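Local coordinates for adhesion and penetration protein autotransporter (Haemophilus influenzae, PDB 3SYJ), which promotes adherence to and invasion of host cells and is probably a serine protease, carried here as the passenger domain of an autotransporter, at residues Val31-Lys34 with Gln35-Val39; Lys105-Asn108 with Leu109-Tyr112; Asn503-Thr506 with Thr507-Ala510. All coordinates share one frame; numbering follows the deposited sequence.

Interaction 1: residues Val31-Lys34 with Gln35-Val39; sequences VYNK and QGQLV
Val31 and Val39 form a rung of a tight beta hairpin: Val39 N gives its hydrogen to Val31 O at 2.8 Å. One step nearer the tip, Tyr32 and Leu38 form an antiparallel non-hydrogen-bonded pair, and their side chains share a face of the hairpin, with Leu38 CD1 lying over one face of the tyrosine ring, 4.1 Å from Tyr32 CE1. The connection is a type I turn from Asn33 to Gly36 followed by a G1 beta bulge: Gly36 takes a positive phi (71°), and Asn33 N bonds to Gln37 O (2.8 Å) while Gly36 N returns to Asn33 O (2.8 Å).

The side chain of Asn33 adds the remaining bonds. With chi1 at 63°, its CG sits between the backbone N and the carbonyl carbon, which turns OD1 in over the turn. There Gln37 N reaches Asn33 OD1 at 2.9 Å, from well above the carbonyl plane, and Gln35 N adds a weak bond at 2.9 Å to the same atom. ND2 faces the side chain of Gln37, where it makes a weak bond to OE1; the two amide planes are turned 46° apart. A water lies between Asn33 ND2 and Gln37 OE1, weakly bonded to ND2 and so close to OE1 that its position is doubtful. Val39 CG2 packs against Asn33 CB at 3.7 Å.

Lys34 leaves the turn as an extended chain, and its NZ is held by Phe5 O and by a salt bridge to Glu609, with the Phe5 ring in a cation-pi contact. Tyr11 OH bonds to Tyr32 N, and the Lys34 backbone to that of Gly6.

Polar bonds thus mainly pin this tip: Asn33 O takes Gly36 N, OD1 takes Gln37 N and, weakly, Gln35 N, and Asn33 N serves Gln37 O.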
ATOM      1  N   VAL A  31     -12.017 -43.462  27.795  1.00 17.21           N
ATOM      2  CA  VAL A  31     -11.181 -44.192  28.733  1.00 18.18           C
ATOM      3  C   VAL A  31     -10.634 -45.451  28.069  1.00 20.32           C
ATOM      4  O   VAL A  31     -11.399 -46.340  27.690  1.00 24.33           O
ATOM      5  CB  VAL A  31     -11.982 -44.581  29.984  1.00 19.54           C
ATOM      6  CG1 VAL A  31     -11.146 -45.465  30.897  1.00 16.24           C
ATOM      7  CG2 VAL A  31     -12.451 -43.329  30.707  1.00 15.43           C
ATOM      8  N   TYR A  32      -9.314 -45.515  27.918  1.00 19.23           N
ATOM      9  CA  TYR A  32      -8.660 -46.652  27.271  1.00 18.79           C
ATOM     10  C   TYR A  32      -8.011 -47.554  28.314  1.00 18.82           C
ATOM     11  O   TYR A  32      -7.598 -47.077  29.364  1.00 17.51           O
ATOM     12  CB  TYR A  32      -7.609 -46.164  26.269  1.00 19.77           C
ATOM     13  CG  TYR A  32      -8.178 -45.264  25.200  1.00 20.97           C
ATOM     14  CD1 TYR A  32      -8.714 -45.792  24.032  1.00 20.07           C
ATOM     15  CD2 TYR A  32      -8.200 -43.886  25.368  1.00 24.31           C
ATOM     16  CE1 TYR A  32      -9.253 -44.972  23.057  1.00 24.68           C
ATOM     17  CE2 TYR A  32      -8.731 -43.057  24.401  1.00 23.08           C
ATOM     18  CZ  TYR A  32      -9.256 -43.602  23.248  1.00 26.56           C
ATOM     19  OH  TYR A  32      -9.784 -42.775  22.286  1.00 30.61           O
ATOM     20  N   ASN A  33      -7.936 -48.855  28.037  1.00 20.06           N
ATOM     21  CA  ASN A  33      -7.215 -49.762  28.924  1.00 17.01           C
ATOM     22  C   ASN A  33      -5.716 -49.772  28.626  1.00 19.74           C
ATOM     23  O   ASN A  33      -5.239 -49.045  27.750  1.00 18.25           O
ATOM     24  CB  ASN A  33      -7.802 -51.177  28.908  1.00 16.85           C
ATOM     25  CG  ASN A  33      -7.709 -51.856  27.538  1.00 18.56           C
ATOM     26  OD1 ASN A  33      -6.876 -51.509  26.698  1.00 17.55           O
ATOM     27  ND2 ASN A  33      -8.573 -52.834  27.318  1.00 13.98           N
ATOM     28  N   LYS A  34      -4.965 -50.582  29.365  1.00 19.06           N
ATOM     29  CA  LYS A  34      -3.521 -50.582  29.199  1.00 18.70           C
ATOM     30  C   LYS A  34      -3.118 -51.143  27.837  1.00 20.81           C
ATOM     31  O   LYS A  34      -1.984 -50.967  27.398  1.00 17.02           O
ATOM     32  CB  LYS A  34      -2.835 -51.311  30.357  1.00 18.29           C
ATOM     33  CG  LYS A  34      -2.978 -50.551  31.675  1.00 22.08           C
ATOM     34  CD  LYS A  34      -2.154 -51.143  32.806  1.00 19.45           C
ATOM     35  CE  LYS A  34      -2.194 -50.223  34.024  1.00 18.22           C
ATOM     36  NZ  LYS A  34      -1.791 -50.888  35.296  1.00 18.63           N
ATOM     37  N   GLN A  35      -4.062 -51.791  27.159  1.00 17.23           N
ATOM     38  CA  GLN A  35      -3.811 -52.291  25.808  1.00 22.77           C
ATOM     39  C   GLN A  35      -4.221 -51.266  24.769  1.00 23.90           C
ATOM     40  O   GLN A  35      -4.268 -51.566  23.576  1.00 27.27           O
ATOM     41  CB  GLN A  35      -4.548 -53.611  25.555  1.00 20.36           C
ATOM     42  CG  GLN A  35      -3.935 -54.808  26.250  1.00 15.01           C
ATOM     43  CD  GLN A  35      -4.130 -54.790  27.754  1.00 20.88           C
ATOM     44  OE1 GLN A  35      -5.258 -54.704  28.241  1.00 18.55           O
ATOM     45  NE2 GLN A  35      -3.027 -54.892  28.499  1.00 18.24           N
ATOM     46  N   GLY A  36      -4.531 -50.059  25.230  1.00 19.99           N
ATOM     47  CA  GLY A  36      -4.833 -48.958  24.337  1.00 18.19           C
ATOM     48  C   GLY A  36      -6.168 -49.135  23.655  1.00 19.21           C
ATOM     49  O   GLY A  36      -6.419 -48.567  22.596  1.00 25.29           O
ATOM     50  N   GLN A  37      -7.039 -49.921  24.269  1.00 22.54           N
ATOM     51  CA  GLN A  37      -8.350 -50.169  23.693  1.00 23.50           C
ATOM     52  C   GLN A  37      -9.441 -49.427  24.466  1.00 27.99           C
ATOM     53  O   GLN A  37      -9.415 -49.359  25.697  1.00 23.82           O
ATOM     54  CB  GLN A  37      -8.639 -51.668  23.672  1.00 25.51           C
ATOM     55  CG  GLN A  37      -7.691 -52.468  22.803  1.00 23.51           C
ATOM     56  CD  GLN A  37      -7.718 -53.926  23.173  1.00 29.02           C
ATOM     57  OE1 GLN A  37      -7.967 -54.270  24.326  1.00 25.79           O
ATOM     58  NE2 GLN A  37      -7.477 -54.798  22.199  1.00 31.52           N
ATOM     59  N   LEU A  38     -10.402 -48.878  23.734  1.00 22.93           N
ATOM     60  CA  LEU A  38     -11.505 -48.150  24.346  1.00 21.97           C
ATOM     61  C   LEU A  38     -12.331 -49.035  25.273  1.00 23.36           C
ATOM     62  O   LEU A  38     -12.908 -50.030  24.842  1.00 24.55           O
ATOM     63  CB  LEU A  38     -12.411 -47.573  23.263  1.00 23.18           C
ATOM     64  CG  LEU A  38     -13.588 -46.726  23.737  1.00 22.83           C
ATOM     65  CD1 LEU A  38     -13.089 -45.403  24.312  1.00 20.23           C
ATOM     66  CD2 LEU A  38     -14.551 -46.502  22.582  1.00 19.68           C
ATOM     67  N   VAL A  39     -12.403 -48.651  26.542  1.00 23.47           N
ATOM     68  CA  VAL A  39     -13.218 -49.363  27.514  1.00 23.78           C
ATOM     69  C   VAL A  39     -14.622 -48.778  27.536  1.00 24.13           C
ATOM     70  O   VAL A  39     -15.611 -49.500  27.657  1.00 18.65           O
ATOM     71  CB  VAL A  39     -12.616 -49.263  28.930  1.00 19.49           C
ATOM     72  CG1 VAL A  39     -13.531 -49.936  29.952  1.00 17.23           C
ATOM     73  CG2 VAL A  39     -11.220 -49.863  28.951  1.00 17.53           C
TER
HETATM   74  O   HOH W   1      -9.183 -55.757  25.791  1.00 34.36           O

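Interaction 2: residues Lys105-Asn108 with Leu109-Tyr112; sequences KKDN and LHPY
Asp107 and His110 are the ends of a type I beta turn in a surface loop of the protease domain, and they also make a single antiparallel bridge. Asp107 N bonds to His110 O at 2.8 Å, and His110 N returns to Asp107 O at 2.7 Å, the donor N standing well above that carbonyl's plane.

The Lys106 side chain runs along residues 110-112. Its CG stands anti to the backbone N (chi1 -170°) and the rest is fully extended, which lays the methylenes over the carbonyl oxygens of the returning residues. Lys106 CB is 3.5 Å from Tyr112 O. Lys106 CG comes to 3.2 Å from that same Tyr112 O and also nears His110 O. CD still borders Tyr112 O, and Lys106 CE is 3.2 Å from Pro111 O. At the tip, NZ forms a salt bridge with Glu113, the residue after Tyr112.

The carboxylate of Asp107 lies beside the imidazole of His110, pointing the same way, with the planes 34° apart. OD1 takes weak bonds from Leu109 N and His110 N, and the ring carbon His110 CD2 comes to 2.9 Å from Asp107 OD1.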
ATOM      1  N   LYS A 105     -30.240 -40.097  66.141  1.00 30.43           N
ATOM      2  CA  LYS A 105     -30.858 -40.942  67.155  1.00 34.50           C
ATOM      3  C   LYS A 105     -32.078 -41.619  66.549  1.00 35.41           C
ATOM      4  O   LYS A 105     -33.026 -40.951  66.140  1.00 34.83           O
ATOM      5  CB  LYS A 105     -31.287 -40.128  68.379  1.00 34.72           C
ATOM      6  CG  LYS A 105     -31.934 -40.963  69.494  1.00 35.29           C
ATOM      7  CD  LYS A 105     -32.786 -40.100  70.428  1.00 43.59           C
ATOM      8  CE  LYS A 105     -33.354 -40.892  71.613  1.00 51.68           C
ATOM      9  NZ  LYS A 105     -32.394 -41.022  72.757  1.00 52.12           N
ATOM     10  N   LYS A 106     -32.047 -42.945  66.490  1.00 38.00           N
ATOM     11  CA  LYS A 106     -33.175 -43.719  65.991  1.00 35.96           C
ATOM     12  C   LYS A 106     -34.302 -43.773  67.020  1.00 37.39           C
ATOM     13  O   LYS A 106     -34.090 -44.161  68.169  1.00 32.36           O
ATOM     14  CB  LYS A 106     -32.722 -45.134  65.648  1.00 35.16           C
ATOM     15  CG  LYS A 106     -33.756 -45.968  64.900  1.00 38.31           C
ATOM     16  CD  LYS A 106     -33.196 -47.360  64.625  1.00 43.70           C
ATOM     17  CE  LYS A 106     -34.174 -48.253  63.887  1.00 41.49           C
ATOM     18  NZ  LYS A 106     -33.584 -49.607  63.679  1.00 42.35           N
ATOM     19  N   ASP A 107     -35.498 -43.374  66.596  1.00 38.18           N
ATOM     20  CA  ASP A 107     -36.680 -43.410  67.451  1.00 38.28           C
ATOM     21  C   ASP A 107     -37.960 -43.370  66.623  1.00 40.55           C
ATOM     22  O   ASP A 107     -37.918 -43.383  65.395  1.00 39.66           O
ATOM     23  CB  ASP A 107     -36.655 -42.286  68.501  1.00 44.01           C
ATOM     24  CG  ASP A 107     -36.692 -40.885  67.887  1.00 43.19           C
ATOM     25  OD1 ASP A 107     -37.236 -40.717  66.772  1.00 41.57           O
ATOM     26  OD2 ASP A 107     -36.188 -39.944  68.542  1.00 39.84           O
ATOM     27  N   ASN A 108     -39.099 -43.327  67.306  1.00 40.96           N
ATOM     28  CA  ASN A 108     -40.394 -43.362  66.644  1.00 43.02           C
ATOM     29  C   ASN A 108     -40.518 -42.405  65.450  1.00 48.60           C
ATOM     30  O   ASN A 108     -41.118 -42.744  64.432  1.00 47.32           O
ATOM     31  CB  ASN A 108     -41.504 -43.094  67.660  1.00 51.53           C
ATOM     32  CG  ASN A 108     -42.813 -42.728  67.004  1.00 59.57           C
ATOM     33  OD1 ASN A 108     -43.208 -43.325  65.998  1.00 56.43           O
ATOM     34  ND2 ASN A 108     -43.502 -41.738  67.569  1.00 58.94           N
ATOM     35  N   LEU A 109     -39.948 -41.212  65.571  1.00 45.79           N
ATOM     36  CA  LEU A 109     -40.034 -40.237  64.492  1.00 44.82           C
ATOM     37  C   LEU A 109     -38.757 -40.199  63.656  1.00 44.74           C
ATOM     38  O   LEU A 109     -38.665 -39.461  62.677  1.00 46.44           O
ATOM     39  CB  LEU A 109     -40.355 -38.851  65.047  1.00 45.03           C
ATOM     40  CG  LEU A 109     -41.695 -38.752  65.772  1.00 45.41           C
ATOM     41  CD1 LEU A 109     -41.813 -37.419  66.496  1.00 42.36           C
ATOM     42  CD2 LEU A 109     -42.843 -38.947  64.794  1.00 39.16           C
ATOM     43  N   HIS A 110     -37.774 -40.997  64.048  1.00 41.98           N
ATOM     44  CA  HIS A 110     -36.527 -41.094  63.297  1.00 40.80           C
ATOM     45  C   HIS A 110     -36.210 -42.556  63.040  1.00 36.72           C
ATOM     46  O   HIS A 110     -35.434 -43.176  63.769  1.00 38.31           O
ATOM     47  CB  HIS A 110     -35.397 -40.398  64.047  1.00 35.33           C
ATOM     48  CG  HIS A 110     -35.740 -39.005  64.460  1.00 40.36           C
ATOM     49  ND1 HIS A 110     -36.078 -38.025  63.551  1.00 42.22           N
ATOM     50  CD2 HIS A 110     -35.821 -38.430  65.683  1.00 43.40           C
ATOM     51  CE1 HIS A 110     -36.340 -36.903  64.194  1.00 42.55           C
ATOM     52  NE2 HIS A 110     -36.189 -37.120  65.489  1.00 48.12           N
ATOM     53  N   PRO A 111     -36.824 -43.102  61.987  1.00 30.85           N
ATOM     54  CA  PRO A 111     -36.895 -44.532  61.668  1.00 40.31           C
ATOM     55  C   PRO A 111     -35.555 -45.172  61.303  1.00 36.28           C
ATOM     56  O   PRO A 111     -35.358 -46.349  61.591  1.00 36.85           O
ATOM     57  CB  PRO A 111     -37.829 -44.570  60.447  1.00 36.66           C
ATOM     58  CG  PRO A 111     -38.513 -43.239  60.420  1.00 35.28           C
ATOM     59  CD  PRO A 111     -37.528 -42.281  60.990  1.00 33.16           C
ATOM     60  N   TYR A 112     -34.663 -44.400  60.689  1.00 34.90           N
ATOM     61  CA  TYR A 112     -33.474 -44.935  60.028  1.00 29.04           C
ATOM     62  C   TYR A 112     -32.342 -45.315  60.974  1.00 29.53           C
ATOM     63  O   TYR A 112     -32.376 -44.992  62.159  1.00 31.25           O
ATOM     64  CB  TYR A 112     -33.016 -43.962  58.936  1.00 26.94           C
ATOM     65  CG  TYR A 112     -34.132 -43.714  57.950  1.00 30.24           C
ATOM     66  CD1 TYR A 112     -34.426 -44.647  56.963  1.00 33.12           C
ATOM     67  CD2 TYR A 112     -34.931 -42.585  58.040  1.00 27.31           C
ATOM     68  CE1 TYR A 112     -35.464 -44.447  56.074  1.00 31.25           C
ATOM     69  CE2 TYR A 112     -35.972 -42.376  57.160  1.00 26.36           C
ATOM     70  CZ  TYR A 112     -36.236 -43.312  56.176  1.00 32.17           C
ATOM     71  OH  TYR A 112     -37.275 -43.113  55.293  1.00 33.27           O
TER

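Interaction 3: residues Asn503-Thr506 with Thr507-Ala510; sequences NHNT and TQAA
Asn503 to Ala510 double back on themselves, the outgoing and returning halves running 160° apart, with the alpha carbons of Asn503 and Ala510 still 6.6 Å from each other. The stretch is a loop between strands 499-502 and 510-514 of the beta-helix, and it starts with an Asx turn: Asn503 OD1 accepts from Asn505 N at 3.0 Å.

Two asparagines tie the halves together. Asn503 has its CG anti to the backbone N (chi1 177°), which sends the amide across the mouth of the loop. Its ND2 gives a straight bond of 2.9 Å to Gln508 O, lying flat in both the amide plane of Asn503 and the carbonyl plane of Gln508. The same ND2 is also bonded to Arg554 O, from a neighbouring part of the solenoid, so this buried amide joins the loop to its surroundings as well as to itself. Its flank packs on Ala510, with Asn503 ND2 3.7 Å from Ala510 CB.

Asn505 is the second tie, set nearer the tip. Its ND2 bonds to Asn483 OD1, which should fix the rotation of the amide and leave OD1 facing the bend. Farther out, Thr506 and Thr507 rest against Pro916 and Asp919 of the second subunit yet stay largely exposed, so the tip of the loop takes part in the packing between the two copies.

Asn505 OD1 is gripped by two successive backbone amides at different heights: Thr507 N lies in its carbonyl plane, whereas Gln508 N comes from above that plane, each 2.8 Å from Asn505 OD1.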
ATOM      1  N   ASN A 503      -9.901  -4.236  36.105  1.00 21.10           N
ATOM      2  CA  ASN A 503     -10.313  -2.875  36.436  1.00 21.43           C
ATOM      3  C   ASN A 503     -11.652  -2.595  35.789  1.00 20.29           C
ATOM      4  O   ASN A 503     -11.720  -2.345  34.589  1.00 23.17           O
ATOM      5  CB  ASN A 503      -9.282  -1.845  35.964  1.00 19.95           C
ATOM      6  CG  ASN A 503      -9.723  -0.413  36.235  1.00 22.14           C
ATOM      7  OD1 ASN A 503     -10.546  -0.168  37.116  1.00 19.32           O
ATOM      8  ND2 ASN A 503      -9.169   0.538  35.485  1.00 14.60           N
ATOM      9  N   HIS A 504     -12.717  -2.649  36.579  1.00 18.27           N
ATOM     10  CA  HIS A 504     -14.051  -2.422  36.041  1.00 22.37           C
ATOM     11  C   HIS A 504     -14.404  -0.945  35.942  1.00 25.64           C
ATOM     12  O   HIS A 504     -15.501  -0.597  35.520  1.00 21.33           O
ATOM     13  CB  HIS A 504     -15.108  -3.152  36.869  1.00 22.87           C
ATOM     14  CG  HIS A 504     -15.097  -4.636  36.678  1.00 28.55           C
ATOM     15  ND1 HIS A 504     -15.607  -5.512  37.612  1.00 29.74           N
ATOM     16  CD2 HIS A 504     -14.622  -5.398  35.665  1.00 23.00           C
ATOM     17  CE1 HIS A 504     -15.458  -6.749  37.174  1.00 27.44           C
ATOM     18  NE2 HIS A 504     -14.859  -6.709  35.998  1.00 25.45           N
ATOM     19  N   ASN A 505     -13.478  -0.080  36.343  1.00 25.41           N
ATOM     20  CA  ASN A 505     -13.729   1.354  36.288  1.00 25.20           C
ATOM     21  C   ASN A 505     -13.623   1.868  34.857  1.00 25.44           C
ATOM     22  O   ASN A 505     -12.594   1.709  34.195  1.00 23.79           O
ATOM     23  CB  ASN A 505     -12.789   2.113  37.226  1.00 20.42           C
ATOM     24  CG  ASN A 505     -13.270   3.530  37.515  1.00 25.97           C
ATOM     25  OD1 ASN A 505     -13.422   4.351  36.605  1.00 24.08           O
ATOM     26  ND2 ASN A 505     -13.485   3.828  38.789  1.00 18.66           N
ATOM     27  N   THR A 506     -14.707   2.474  34.389  1.00 24.62           N
ATOM     28  CA  THR A 506     -14.812   2.922  33.006  1.00 31.14           C
ATOM     29  C   THR A 506     -14.058   4.228  32.795  1.00 32.73           C
ATOM     30  O   THR A 506     -13.792   4.634  31.662  1.00 34.71           O
ATOM     31  CB  THR A 506     -16.290   3.152  32.620  1.00 36.15           C
ATOM     32  OG1 THR A 506     -16.807   4.276  33.346  1.00 28.62           O
ATOM     33  CG2 THR A 506     -17.125   1.933  32.957  1.00 37.12           C
ATOM     34  N   THR A 507     -13.692   4.867  33.897  1.00 26.62           N
ATOM     35  CA  THR A 507     -13.217   6.240  33.855  1.00 32.27           C
ATOM     36  C   THR A 507     -11.759   6.424  34.269  1.00 33.02           C
ATOM     37  O   THR A 507     -11.058   7.290  33.736  1.00 33.20           O
ATOM     38  CB  THR A 507     -14.119   7.122  34.728  1.00 31.51           C
ATOM     39  OG1 THR A 507     -15.227   7.570  33.941  1.00 33.42           O
ATOM     40  CG2 THR A 507     -13.357   8.308  35.279  1.00 36.93           C
ATOM     41  N   GLN A 508     -11.304   5.624  35.226  1.00 26.99           N
ATOM     42  CA  GLN A 508      -9.934   5.736  35.703  1.00 26.93           C
ATOM     43  C   GLN A 508      -9.118   4.491  35.381  1.00 21.26           C
ATOM     44  O   GLN A 508      -9.556   3.377  35.642  1.00 22.76           O
ATOM     45  CB  GLN A 508      -9.922   5.973  37.209  1.00 31.93           C
ATOM     46  CG  GLN A 508     -10.327   7.365  37.619  1.00 38.14           C
ATOM     47  CD  GLN A 508      -9.871   7.683  39.019  1.00 51.65           C
ATOM     48  OE1 GLN A 508      -9.254   8.721  39.265  1.00 52.91           O
ATOM     49  NE2 GLN A 508     -10.146   6.772  39.951  1.00 53.83           N
ATOM     50  N   ALA A 509      -7.929   4.683  34.823  1.00 20.20           N
ATOM     51  CA  ALA A 509      -7.030   3.566  34.561  1.00 22.49           C
ATOM     52  C   ALA A 509      -6.475   2.998  35.868  1.00 24.78           C
ATOM     53  O   ALA A 509      -6.658   3.580  36.937  1.00 26.60           O
ATOM     54  CB  ALA A 509      -5.899   3.994  33.649  1.00 23.00           C
ATOM     55  N   ALA A 510      -5.811   1.850  35.777  1.00 24.19           N
ATOM     56  CA  ALA A 510      -5.195   1.221  36.942  1.00 23.40           C
ATOM     57  C   ALA A 510      -3.859   0.595  36.555  1.00 19.20           C
ATOM     58  O   ALA A 510      -3.658   0.209  35.405  1.00 18.76           O
ATOM     59  CB  ALA A 510      -6.132   0.175  37.543  1.00 20.84           C
TER

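How the interactions relate
In all three contacts an Asn or Asp oxygen accepts backbone N-H groups, though only weakly in interaction 2, where the backbone bonds carry the turn; they hold different parts of the chain. Interactions 1 and 2 belong to the protease domain, with centres 48 Å apart; interaction 3 lies in the beta-helix, across the chain's centre from interaction 1. The first two are surface contacts: interaction 1 joins two strands of a hairpin, while interaction 2 bends a loop and uses a carboxylate. Interaction 3 is partly buried, works with neutral amides that also bond to neighbouring solenoid residues, and alone of the three touches the second subunit.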